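Local atomic coordinates of amidohydrolase (PDB entry 4DZH), a protein that probably deaminates adenosine-type nucleosides such as 5'-methylthioadenosine, as a zinc-dependent TIM-barrel hydrolase of the ATZ/TRZ family. Residues S172-Y177 with D208-R213; G154-V159 with G367-S372; T351-A356 with Q400-A405. One frame throughout, in Å; residues are numbered along the deposited sequence.

Interaction 1. Residues S172-Y177 with D208-R213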
ATOM      1  N   SER A 172      34.308  14.665 -11.258  1.00 28.54           N
ATOM      2  CA  SER A 172      34.633  14.247 -12.620  1.00 31.38           C
ATOM      3  C   SER A 172      35.736  13.169 -12.696  1.00 32.29           C
ATOM      4  O   SER A 172      36.034  12.644 -13.778  1.00 34.85           O
ATOM      5  CB  SER A 172      34.948  15.471 -13.487  1.00 30.65           C
ATOM      6  OG  SER A 172      36.132  16.113 -13.050  1.00 39.83           O
ATOM      7  N   SER A 173      36.333  12.837 -11.555  1.00 27.78           N
ATOM      8  CA  SER A 173      37.412  11.857 -11.520  1.00 28.06           C
ATOM      9  C   SER A 173      37.338  11.014 -10.268  1.00 26.31           C
ATOM     10  O   SER A 173      36.675  11.412  -9.299  1.00 26.74           O
ATOM     11  CB  SER A 173      38.788  12.530 -11.576  1.00 26.43           C
ATOM     12  OG  SER A 173      39.057  13.266 -10.371  1.00 29.37           O
ATOM     13  N   ASP A 174      37.994   9.851 -10.290  1.00 26.03           N
ATOM     14  CA  ASP A 174      38.091   8.997  -9.095  1.00 25.57           C
ATOM     15  C   ASP A 174      38.584   9.816  -7.908  1.00 28.14           C
ATOM     16  O   ASP A 174      37.977   9.786  -6.846  1.00 30.80           O
ATOM     17  CB  ASP A 174      39.019   7.781  -9.304  1.00 24.89           C
ATOM     18  CG  ASP A 174      38.540   6.833 -10.401  1.00 28.37           C
ATOM     19  OD1 ASP A 174      37.312   6.772 -10.660  1.00 28.83           O
ATOM     20  OD2 ASP A 174      39.413   6.135 -11.003  1.00 30.89           O
ATOM     21  N   ASP A 175      39.697  10.547  -8.080  1.00 26.86           N
ATOM     22  CA  ASP A 175      40.245  11.342  -6.988  1.00 26.07           C
ATOM     23  C   ASP A 175      39.229  12.313  -6.425  1.00 23.50           C
ATOM     24  O   ASP A 175      39.176  12.493  -5.207  1.00 27.39           O
ATOM     25  CB  ASP A 175      41.525  12.060  -7.419  1.00 27.18           C
ATOM     26  CG  ASP A 175      42.687  11.111  -7.551  1.00 34.07           C
ATOM     27  OD1 ASP A 175      42.507   9.930  -7.191  1.00 32.37           O
ATOM     28  OD2 ASP A 175      43.789  11.532  -7.985  1.00 36.70           O
ATOM     29  N   GLU A 176      38.424  12.934  -7.298  1.00 23.39           N
ATOM     30  CA  GLU A 176      37.442  13.895  -6.816  1.00 22.34           C
ATOM     31  C   GLU A 176      36.337  13.182  -6.025  1.00 24.20           C
ATOM     32  O   GLU A 176      35.948  13.684  -4.984  1.00 24.24           O
ATOM     33  CB  GLU A 176      36.870  14.769  -7.929  1.00 27.05           C
ATOM     34  CG  GLU A 176      36.050  15.964  -7.443  1.00 33.91           C
ATOM     35  CD  GLU A 176      35.609  16.862  -8.577  1.00 40.04           C
ATOM     36  OE1 GLU A 176      36.098  16.648  -9.720  1.00 37.27           O
ATOM     37  OE2 GLU A 176      34.771  17.771  -8.329  1.00 41.89           O
ATOM     38  N   TYR A 177      35.877  12.017  -6.474  1.00 25.92           N
ATOM     39  CA  TYR A 177      34.816  11.336  -5.731  1.00 22.14           C
ATOM     40  C   TYR A 177      35.322  10.992  -4.333  1.00 24.80           C
ATOM     41  O   TYR A 177      34.616  11.181  -3.329  1.00 24.63           O
ATOM     42  CB  TYR A 177      34.352  10.045  -6.441  1.00 23.32           C
ATOM     43  CG  TYR A 177      33.341  10.288  -7.572  1.00 22.33           C
ATOM     44  CD1 TYR A 177      32.000  10.580  -7.301  1.00 19.26           C
ATOM     45  CD2 TYR A 177      33.735  10.184  -8.925  1.00 21.93           C
ATOM     46  CE1 TYR A 177      31.089  10.815  -8.342  1.00 20.85           C
ATOM     47  CE2 TYR A 177      32.819  10.398  -9.963  1.00 23.55           C
ATOM     48  CZ  TYR A 177      31.505  10.702  -9.671  1.00 23.33           C
ATOM     49  OH  TYR A 177      30.577  10.918 -10.686  1.00 25.83           O
ATOM     50  N   ASP A 208      37.283  -2.499 -10.065  1.00 29.47           N
ATOM     51  CA  ASP A 208      37.978  -3.171  -8.968  1.00 28.27           C
ATOM     52  C   ASP A 208      38.858  -2.235  -8.109  1.00 30.45           C
ATOM     53  O   ASP A 208      38.932  -2.379  -6.883  1.00 30.99           O
ATOM     54  CB  ASP A 208      38.876  -4.270  -9.537  1.00 29.05           C
ATOM     55  CG  ASP A 208      38.101  -5.519  -9.887  1.00 32.95           C
ATOM     56  OD1 ASP A 208      36.842  -5.485  -9.777  1.00 30.99           O
ATOM     57  OD2 ASP A 208      38.731  -6.546 -10.259  1.00 37.57           O
ATOM     58  N   ALA A 209      39.570  -1.305  -8.759  1.00 27.87           N
ATOM     59  CA  ALA A 209      40.436  -0.362  -8.062  1.00 30.96           C
ATOM     60  C   ALA A 209      39.649   0.582  -7.149  1.00 29.88           C
ATOM     61  O   ALA A 209      40.073   0.847  -6.032  1.00 30.24           O
ATOM     62  CB  ALA A 209      41.260   0.418  -9.070  1.00 29.77           C
ATOM     63  N   ASN A 210      38.511   1.074  -7.635  1.00 31.01           N
ATOM     64  CA  ASN A 210      37.634   1.904  -6.817  1.00 27.42           C
ATOM     65  C   ASN A 210      37.042   1.121  -5.640  1.00 27.89           C
ATOM     66  O   ASN A 210      36.898   1.663  -4.538  1.00 26.24           O
ATOM     67  CB  ASN A 210      36.538   2.540  -7.672  1.00 27.99           C
ATOM     68  CG  ASN A 210      37.052   3.751  -8.436  1.00 31.59           C
ATOM     69  OD1 ASN A 210      38.058   4.350  -8.046  1.00 34.47           O
ATOM     70  ND2 ASN A 210      36.367   4.120  -9.509  1.00 30.97           N
ATOM     71  N   PHE A 211      36.733  -0.159  -5.863  1.00 28.38           N
ATOM     72  CA  PHE A 211      36.188  -0.998  -4.788  1.00 24.53           C
ATOM     73  C   PHE A 211      37.277  -1.237  -3.751  1.00 26.61           C
ATOM     74  O   PHE A 211      37.031  -1.242  -2.536  1.00 26.43           O
ATOM     75  CB  PHE A 211      35.644  -2.344  -5.327  1.00 23.69           C
ATOM     76  CG  PHE A 211      34.168  -2.329  -5.582  1.00 26.66           C
ATOM     77  CD1 PHE A 211      33.260  -1.841  -4.628  1.00 25.44           C
ATOM     78  CD2 PHE A 211      33.679  -2.789  -6.782  1.00 28.24           C
ATOM     79  CE1 PHE A 211      31.899  -1.841  -4.893  1.00 22.56           C
ATOM     80  CE2 PHE A 211      32.339  -2.793  -7.049  1.00 26.48           C
ATOM     81  CZ  PHE A 211      31.434  -2.322  -6.093  1.00 25.26           C
ATOM     82  N   GLU A 212      38.511  -1.423  -4.218  1.00 25.10           N
ATOM     83  CA  GLU A 212      39.610  -1.614  -3.301  1.00 30.68           C
ATOM     84  C   GLU A 212      39.800  -0.365  -2.433  1.00 29.28           C
ATOM     85  O   GLU A 212      40.075  -0.456  -1.231  1.00 30.95           O
ATOM     86  CB  GLU A 212      40.891  -1.901  -4.083  1.00 33.66           C
ATOM     87  CG  GLU A 212      42.191  -1.694  -3.290  1.00 38.58           C
ATOM     88  CD  GLU A 212      42.251  -2.474  -1.968  1.00 37.72           C
ATOM     89  OE1 GLU A 212      41.425  -3.375  -1.721  1.00 40.13           O
ATOM     90  OE2 GLU A 212      43.137  -2.157  -1.160  1.00 39.29           O
ATOM     91  N   ARG A 213      39.640   0.805  -3.045  1.00 26.20           N
ATOM     92  CA  ARG A 213      39.852   2.052  -2.335  1.00 25.88           C
ATOM     93  C   ARG A 213      38.738   2.267  -1.295  1.00 27.89           C
ATOM     94  O   ARG A 213      38.982   2.763  -0.177  1.00 27.44           O
ATOM     95  CB  ARG A 213      39.917   3.198  -3.338  1.00 29.21           C
ATOM     96  CG  ARG A 213      40.443   4.514  -2.790  1.00 28.84           C
ATOM     97  CD  ARG A 213      40.883   5.456  -3.935  1.00 27.67           C
ATOM     98  NE  ARG A 213      41.294   6.796  -3.484  1.00 28.71           N
ATOM     99  CZ  ARG A 213      41.546   7.805  -4.322  1.00 30.02           C
ATOM    100  NH1 ARG A 213      41.428   7.639  -5.637  1.00 34.90           N
ATOM    101  NH2 ARG A 213      41.911   8.985  -3.855  1.00 32.04           N
TER
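D174 and D175 of helix 174-188 reach two side chains of helix 208-221, N210 and R213. Two neighbouring helices on the outside of the TIM barrel are joined here at their N-terminal turns.

The first link is a neutral-to-charged hydrogen bond. N210 ND2 donates to D174 OD1 at 3.0 Å, with an N-H...O angle of 165°. The acceptor lies in the amide plane of N210. The amide, however, comes from above the carboxylate, and the two planes stand 89° apart. ND2 also bonds D165, so this buried nitrogen has two aspartate acceptors.

The second link is a salt bridge. R213 NH1 meets D175 OD1 at 3.0 Å. The oxygen sits at the edge of the guanidinium, in its plane, and is approached nearly along its own C-O bond. One NH1-OD1 bond carries the bridge; the carboxylate and guanidinium planes stand steeply to each other. R213 gets there by a long extended chain, with CG anti to the backbone N (chi1 -167°).

The helix start has its own bonds. S173 is the N-cap, and its OG accepts from E176 N at 3.2 Å. E176 OE1 accepts from S172 N at 3.1 Å.

The aspartates sit in the first turn, where the helix dipole would probably stabilise their negative charge. N210 and R213 tie that turn to the next helix by directional bonds, with no apolar packing between these segments.

Interaction 2. Residues G154-V159 with G367-S372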
ATOM      1  N   GLY A 154      16.932  18.825  11.778  1.00 16.67           N
ATOM      2  CA  GLY A 154      16.948  17.876  12.867  1.00 19.44           C
ATOM      3  C   GLY A 154      16.555  16.449  12.542  1.00 20.46           C
ATOM      4  O   GLY A 154      15.958  15.776  13.367  1.00 20.71           O
ATOM      5  N   PHE A 155      16.916  15.973  11.347  1.00 15.68           N
ATOM      6  CA  PHE A 155      16.437  14.698  10.859  1.00 16.20           C
ATOM      7  C   PHE A 155      17.628  13.743  10.790  1.00 16.36           C
ATOM      8  O   PHE A 155      18.694  14.156  10.361  1.00 20.00           O
ATOM      9  CB  PHE A 155      15.782  14.893   9.470  1.00 18.00           C
ATOM     10  CG  PHE A 155      15.042  13.680   8.970  1.00 12.81           C
ATOM     11  CD1 PHE A 155      15.712  12.606   8.372  1.00 13.16           C
ATOM     12  CD2 PHE A 155      13.670  13.610   9.105  1.00 13.51           C
ATOM     13  CE1 PHE A 155      15.009  11.478   7.944  1.00 15.57           C
ATOM     14  CE2 PHE A 155      12.945  12.465   8.694  1.00 14.58           C
ATOM     15  CZ  PHE A 155      13.617  11.404   8.092  1.00 15.35           C
ATOM     16  N   ARG A 156      17.458  12.502  11.275  1.00 15.10           N
ATOM     17  CA  ARG A 156      18.598  11.593  11.390  1.00 16.39           C
ATOM     18  C   ARG A 156      18.943  10.932  10.053  1.00 15.40           C
ATOM     19  O   ARG A 156      18.067  10.513   9.298  1.00 15.82           O
ATOM     20  CB  ARG A 156      18.292  10.522  12.436  1.00 14.99           C
ATOM     21  CG  ARG A 156      19.553   9.795  12.958  1.00 17.52           C
ATOM     22  CD  ARG A 156      19.166   8.833  14.070  1.00 17.51           C
ATOM     23  NE  ARG A 156      18.492   9.533  15.156  1.00 17.58           N
ATOM     24  CZ  ARG A 156      19.125  10.252  16.088  1.00 17.87           C
ATOM     25  NH1 ARG A 156      20.458  10.400  16.050  1.00 21.41           N
ATOM     26  NH2 ARG A 156      18.428  10.844  17.049  1.00 19.97           N
ATOM     27  N   ALA A 157      20.236  10.813   9.774  1.00 15.48           N
ATOM     28  CA  ALA A 157      20.614  10.209   8.499  1.00 15.14           C
ATOM     29  C   ALA A 157      21.986   9.599   8.520  1.00 15.91           C
ATOM     30  O   ALA A 157      22.937  10.160   9.068  1.00 17.03           O
ATOM     31  CB  ALA A 157      20.580  11.267   7.405  1.00 17.07           C
ATOM     32  N   LEU A 158      22.083   8.478   7.825  1.00 12.55           N
ATOM     33  CA  LEU A 158      23.401   7.957   7.385  1.00 15.77           C
ATOM     34  C   LEU A 158      23.509   8.412   5.937  1.00 15.98           C
ATOM     35  O   LEU A 158      22.659   8.024   5.096  1.00 16.51           O
ATOM     36  CB  LEU A 158      23.418   6.421   7.478  1.00 16.05           C
ATOM     37  CG  LEU A 158      24.739   5.783   6.983  1.00 16.15           C
ATOM     38  CD1 LEU A 158      25.955   6.253   7.784  1.00 18.23           C
ATOM     39  CD2 LEU A 158      24.669   4.254   7.020  1.00 17.40           C
ATOM     40  N   VAL A 159      24.479   9.282   5.650  1.00 16.15           N
ATOM     41  CA  VAL A 159      24.548   9.948   4.345  1.00 15.82           C
ATOM     42  C   VAL A 159      25.678   9.350   3.549  1.00 15.93           C
ATOM     43  O   VAL A 159      26.825   9.308   4.013  1.00 17.24           O
ATOM     44  CB  VAL A 159      24.764  11.467   4.505  1.00 16.32           C
ATOM     45  CG1 VAL A 159      24.950  12.125   3.135  1.00 17.99           C
ATOM     46  CG2 VAL A 159      23.575  12.089   5.222  1.00 17.14           C
ATOM     47  N   GLY A 367      22.182   1.054  15.774  1.00 20.52           N
ATOM     48  CA  GLY A 367      21.458   0.108  16.605  1.00 22.00           C
ATOM     49  C   GLY A 367      21.524   0.407  18.092  1.00 24.46           C
ATOM     50  O   GLY A 367      20.606   0.076  18.854  1.00 22.97           O
ATOM     51  N   ASP A 368      22.631   1.016  18.541  1.00 26.21           N
ATOM     52  CA  ASP A 368      22.746   1.323  19.952  1.00 22.27           C
ATOM     53  C   ASP A 368      22.039   2.605  20.350  1.00 22.75           C
ATOM     54  O   ASP A 368      21.833   2.871  21.544  1.00 25.40           O
ATOM     55  CB  ASP A 368      24.228   1.391  20.354  1.00 25.69           C
ATOM     56  CG  ASP A 368      24.916   0.042  20.276  1.00 36.89           C
ATOM     57  OD1 ASP A 368      24.217  -0.993  20.370  1.00 38.93           O
ATOM     58  OD2 ASP A 368      26.159   0.024  20.160  1.00 42.60           O
ATOM     59  N   ARG A 369      21.627   3.394  19.356  0.58 21.32           N
ATOM     60  CA  ARG A 369      21.061   4.710  19.647  0.58 19.15           C
ATOM     61  C   ARG A 369      19.573   4.858  19.289  0.58 19.49           C
ATOM     62  O   ARG A 369      18.863   5.663  19.904  0.58 21.86           O
ATOM     63  CB  ARG A 369      21.905   5.821  18.990  0.58 21.13           C
ATOM     64  CG  ARG A 369      23.332   5.956  19.595  0.58 27.08           C
ATOM     65  CD  ARG A 369      24.135   7.125  18.997  0.58 26.65           C
ATOM     66  NE  ARG A 369      23.723   8.437  19.515  0.58 24.22           N
ATOM     67  CZ  ARG A 369      23.336   9.446  18.740  0.58 21.33           C
ATOM     68  NH1 ARG A 369      23.301   9.291  17.424  0.58 22.68           N
ATOM     69  NH2 ARG A 369      22.992  10.608  19.284  0.58 20.07           N
ATOM     70  N   ILE A 370      19.107   4.096  18.300  1.00 21.10           N
ATOM     71  CA  ILE A 370      17.686   4.177  17.890  1.00 21.65           C
ATOM     72  C   ILE A 370      17.089   2.793  17.629  1.00 21.16           C
ATOM     73  O   ILE A 370      17.781   1.775  17.667  1.00 19.67           O
ATOM     74  CB  ILE A 370      17.461   5.062  16.618  1.00 21.61           C
ATOM     75  CG1 ILE A 370      18.078   4.398  15.394  1.00 21.55           C
ATOM     76  CG2 ILE A 370      18.054   6.473  16.786  1.00 23.87           C
ATOM     77  CD1 ILE A 370      17.900   5.200  14.087  1.00 20.92           C
ATOM     78  N   GLY A 371      15.795   2.743  17.317  1.00 18.73           N
ATOM     79  CA  GLY A 371      15.205   1.503  16.821  1.00 20.23           C
ATOM     80  C   GLY A 371      14.364   0.745  17.832  1.00 21.51           C
ATOM     81  O   GLY A 371      13.671  -0.216  17.465  1.00 22.53           O
ATOM     82  N   SER A 372      14.478   1.122  19.114  1.00 19.57           N
ATOM     83  CA  SER A 372      13.639   0.527  20.141  1.00 21.24           C
ATOM     84  C   SER A 372      13.425   1.542  21.245  1.00 21.35           C
ATOM     85  O   SER A 372      14.152   2.539  21.311  1.00 21.20           O
ATOM     86  CB  SER A 372      14.296  -0.741  20.694  1.00 21.88           C
ATOM     87  OG  SER A 372      15.622  -0.445  21.126  1.00 22.84           O
TER
HETATM   88  O   HOH W   1      20.604  12.479  18.360  1.00 22.86           O
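R156 in strand 156-163 and I370 in the loop after helix 349-363 are the closest backbone pair, with CA atoms 9.9 Å apart, so side chains alone bridge the gap. R156 does most of this. Its CG is anti to the backbone N (chi1 -162°), and the chain then bends at chi3 (-57°), which lays the guanidinium over the CG2 methyl of I370.

I370 supplies the apolar part. Its CG2 lies over one face of the R156 guanidinium, 3.5 Å from R156 NE. Its CD1 packs on the aliphatic part of the arginine, 3.8 Å from R156 CD. The two side chains run past each other in opposite directions.

The strand belongs to the TIM barrel and pairs in parallel with strands 133-139 and 194-200. R156 is at the start of this strand, and I370 also rests on C135 of strand 133-139. The contact therefore sets a late loop of the chain against an early part of the barrel sheet. G154, just before the strand, ends helix 143-152 in a Schellman motif.

R369 is modelled in two conformers, so its contacts are tentative. In the one described, its NH1 is 3.3 Å from R156 NH1, a pair of donors with no bond between them. Partners around them probably offset the like charges. R156 NE forms a salt bridge with D380. In this conformer R369 NH1 donates to the carbonyl of P192, which R156 NH1 also reaches weakly. One water accepts from R156 NH2 at 3.0 Å and, weakly and tentatively, from R369 NH2.

Interaction 3. Residues T351-A356 with Q400-A405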
ATOM      1  N   THR A 351       7.822  -9.161  13.343  1.00 18.92           N
ATOM      2  CA  THR A 351       9.094  -9.302  12.634  1.00 18.73           C
ATOM      3  C   THR A 351       9.266  -8.220  11.582  1.00 20.24           C
ATOM      4  O   THR A 351      10.348  -7.651  11.417  1.00 19.78           O
ATOM      5  CB  THR A 351       9.184 -10.686  12.002  1.00 23.49           C
ATOM      6  OG1 THR A 351       9.141 -11.674  13.051  1.00 26.51           O
ATOM      7  CG2 THR A 351      10.481 -10.846  11.217  1.00 21.06           C
ATOM      8  N   THR A 352       8.183  -7.917  10.876  1.00 18.72           N
ATOM      9  CA  THR A 352       8.248  -6.859   9.867  1.00 16.40           C
ATOM     10  C   THR A 352       8.479  -5.499  10.544  1.00 15.53           C
ATOM     11  O   THR A 352       9.303  -4.692  10.088  1.00 16.04           O
ATOM     12  CB  THR A 352       6.959  -6.820   8.992  1.00 14.86           C
ATOM     13  OG1 THR A 352       6.784  -8.067   8.293  1.00 18.58           O
ATOM     14  CG2 THR A 352       7.094  -5.706   7.979  1.00 16.50           C
ATOM     15  N   LEU A 353       7.724  -5.209  11.605  1.00 14.91           N
ATOM     16  CA  LEU A 353       7.907  -3.960  12.322  1.00 15.32           C
ATOM     17  C   LEU A 353       9.337  -3.865  12.897  1.00 16.72           C
ATOM     18  O   LEU A 353       9.943  -2.773  12.908  1.00 17.54           O
ATOM     19  CB  LEU A 353       6.825  -3.765  13.396  1.00 16.48           C
ATOM     20  CG  LEU A 353       6.883  -2.346  13.993  1.00 18.73           C
ATOM     21  CD1 LEU A 353       6.462  -1.262  12.974  1.00 19.33           C
ATOM     22  CD2 LEU A 353       5.961  -2.256  15.191  1.00 20.52           C
ATOM     23  N   ARG A 354       9.872  -5.010  13.329  1.00 18.12           N
ATOM     24  CA  ARG A 354      11.256  -5.045  13.818  1.00 19.28           C
ATOM     25  C   ARG A 354      12.234  -4.606  12.724  1.00 17.96           C
ATOM     26  O   ARG A 354      13.102  -3.777  12.972  1.00 18.40           O
ATOM     27  CB  ARG A 354      11.596  -6.453  14.315  1.00 20.01           C
ATOM     28  CG  ARG A 354      12.990  -6.567  15.005  1.00 24.82           C
ATOM     29  CD  ARG A 354      13.096  -7.905  15.722  1.00 22.78           C
ATOM     30  NE  ARG A 354      14.397  -8.159  16.397  1.00 24.45           N
ATOM     31  CZ  ARG A 354      14.638  -7.788  17.655  1.00 27.17           C
ATOM     32  NH1 ARG A 354      13.703  -7.106  18.314  1.00 28.06           N
ATOM     33  NH2 ARG A 354      15.822  -8.094  18.268  1.00 25.59           N
ATOM     34  N   ALA A 355      12.077  -5.157  11.520  1.00 17.77           N
ATOM     35  CA  ALA A 355      12.901  -4.792  10.375  1.00 19.44           C
ATOM     36  C   ALA A 355      12.818  -3.291  10.081  1.00 17.37           C
ATOM     37  O   ALA A 355      13.838  -2.629   9.814  1.00 16.22           O
ATOM     38  CB  ALA A 355      12.549  -5.617   9.169  1.00 20.02           C
ATOM     39  N   ALA A 356      11.592  -2.750  10.125  1.00 17.35           N
ATOM     40  CA  ALA A 356      11.362  -1.337   9.849  1.00 16.66           C
ATOM     41  C   ALA A 356      11.960  -0.361  10.868  1.00 15.13           C
ATOM     42  O   ALA A 356      12.050   0.861  10.601  1.00 16.72           O
ATOM     43  CB  ALA A 356       9.849  -1.079   9.742  1.00 14.02           C
ATOM     44  N   GLN A 400      -2.318  -4.465  13.383  1.00 16.90           N
ATOM     45  CA  GLN A 400      -2.911  -3.230  12.889  1.00 16.69           C
ATOM     46  C   GLN A 400      -1.905  -2.273  12.293  1.00 19.32           C
ATOM     47  O   GLN A 400      -2.166  -1.616  11.284  1.00 17.22           O
ATOM     48  CB  GLN A 400      -3.679  -2.542  14.008  1.00 16.53           C
ATOM     49  CG  GLN A 400      -5.029  -2.069  13.489  1.00 19.48           C
ATOM     50  CD  GLN A 400      -6.026  -3.205  13.427  1.00 13.63           C
ATOM     51  OE1 GLN A 400      -5.757  -4.302  12.928  1.00 21.17           O
ATOM     52  NE2 GLN A 400      -7.235  -2.938  14.007  1.00 17.49           N
ATOM     53  N   LEU A 401      -0.728  -2.193  12.909  1.00 16.48           N
ATOM     54  CA  LEU A 401       0.277  -1.260  12.412  1.00 14.02           C
ATOM     55  C   LEU A 401       0.807  -1.698  11.054  1.00 17.53           C
ATOM     56  O   LEU A 401       1.130  -0.851  10.190  1.00 19.84           O
ATOM     57  CB  LEU A 401       1.450  -1.212  13.395  1.00 12.86           C
ATOM     58  CG  LEU A 401       1.064  -0.405  14.629  1.00 13.92           C
ATOM     59  CD1 LEU A 401       2.180  -0.588  15.705  1.00 19.64           C
ATOM     60  CD2 LEU A 401       0.883   1.046  14.347  1.00 18.49           C
ATOM     61  N   ILE A 402       0.877  -2.998  10.840  1.00 13.82           N
ATOM     62  CA  ILE A 402       1.436  -3.508   9.587  1.00 15.29           C
ATOM     63  C   ILE A 402       0.394  -3.686   8.479  1.00 19.56           C
ATOM     64  O   ILE A 402       0.655  -3.327   7.319  1.00 18.53           O
ATOM     65  CB  ILE A 402       2.165  -4.821   9.853  1.00 16.23           C
ATOM     66  CG1 ILE A 402       3.382  -4.591  10.795  1.00 13.40           C
ATOM     67  CG2 ILE A 402       2.663  -5.448   8.550  1.00 18.82           C
ATOM     68  CD1 ILE A 402       4.479  -3.771  10.143  1.00 15.54           C
ATOM     69  N   TYR A 403      -0.791  -4.214   8.810  1.00 15.01           N
ATOM     70  CA  TYR A 403      -1.721  -4.608   7.768  1.00 14.03           C
ATOM     71  C   TYR A 403      -2.903  -3.683   7.592  1.00 13.21           C
ATOM     72  O   TYR A 403      -3.735  -3.912   6.675  1.00 13.50           O
ATOM     73  CB  TYR A 403      -2.239  -6.019   8.024  1.00 15.74           C
ATOM     74  CG  TYR A 403      -1.149  -7.102   8.073  1.00 17.12           C
ATOM     75  CD1 TYR A 403      -0.303  -7.329   6.987  1.00 17.21           C
ATOM     76  CD2 TYR A 403      -0.965  -7.874   9.223  1.00 19.94           C
ATOM     77  CE1 TYR A 403       0.691  -8.301   7.025  1.00 18.09           C
ATOM     78  CE2 TYR A 403       0.045  -8.854   9.279  1.00 19.39           C
ATOM     79  CZ  TYR A 403       0.862  -9.057   8.171  1.00 20.37           C
ATOM     80  OH  TYR A 403       1.853 -10.022   8.185  1.00 19.56           O
ATOM     81  N   ALA A 404      -3.050  -2.683   8.435  1.00 12.28           N
ATOM     82  CA  ALA A 404      -4.220  -1.781   8.280  1.00 12.88           C
ATOM     83  C   ALA A 404      -3.933  -0.272   8.408  1.00 13.68           C
ATOM     84  O   ALA A 404      -4.600   0.550   7.742  1.00 16.29           O
ATOM     85  CB  ALA A 404      -5.354  -2.170   9.269  1.00 17.29           C
ATOM     86  N   ALA A 405      -3.001   0.129   9.279  1.00 14.22           N
ATOM     87  CA  ALA A 405      -2.726   1.533   9.478  1.00 17.65           C
ATOM     88  C   ALA A 405      -2.168   2.151   8.224  1.00 16.30           C
ATOM     89  O   ALA A 405      -1.269   1.570   7.567  1.00 19.81           O
ATOM     90  CB  ALA A 405      -1.722   1.702  10.617  1.00 15.84           C
TER
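I402 turns its CG1 anti to its carbonyl carbon (chi1 -64°), and a second bend at chi2 (-68°) carries CD1 to T352 and L353. L353 answers with CG anti to the backbone N (chi1 -171°), which brings its CD2 methyl to L401. This is apolar helix-to-helix packing within the amidohydrolase fold. It joins helix 349-363 to the last turn of helix 397-403.

The I402 methyl is the main point of touch. Its CD1 sits 3.9 Å from T352 CG2 and 4.0 Å from L353 CB. It also comes within 3.8 Å of the backbone nitrogen L353 N, so it lies against the helix backbone itself. A second touch is made by methyls of the two leucines, L353 CD2 and L401 CD1, at 4.2 Å. Both side-chain pairs, T352 with I402 and L353 with L401, meet at a slant.

T352 divides its two branches. CG2 faces I402, while OG1 bonds the carbonyl of D348, just before the helix, which leaves the methyl for packing. All four touching residues are buried.

Y403, next to I402, extends toward the dimer partner. Its OH bonds K338 of its own chain and D93 of the second subunit, and its ring makes a cation-pi contact with K293 of that subunit.

Q400 O accepts from A404 N at 3.2 Å and from A405 N at 2.8 Å. The Y403 ring is covered on one face by I402 CG2, which lies 3.7 Å above the ring plane, offset toward its rim.

All three contacts lie within the amidohydrolase family region of the chain. Interaction 1 lies on the periphery, and its centre is about 28 Å from that of interaction 2 and about 39 Å from that of interaction 3. Strand 156-163 is followed, after a loop, by helix 174-188, so interactions 1 and 2 share a consecutive strand-helix unit. Both segments of interaction 1 fall between those of interaction 2. Interactions 2 and 3 alternate along the chain, and their nearest atoms are about 6 Å apart. Helix 349-363 carries interaction 3 and then runs on to loop 367-372. Interaction 2 ties an early strand to a late loop, while interactions 1 and 3 join helices closer in the chain. Next to interaction 3, Y403 reaches the second subunit.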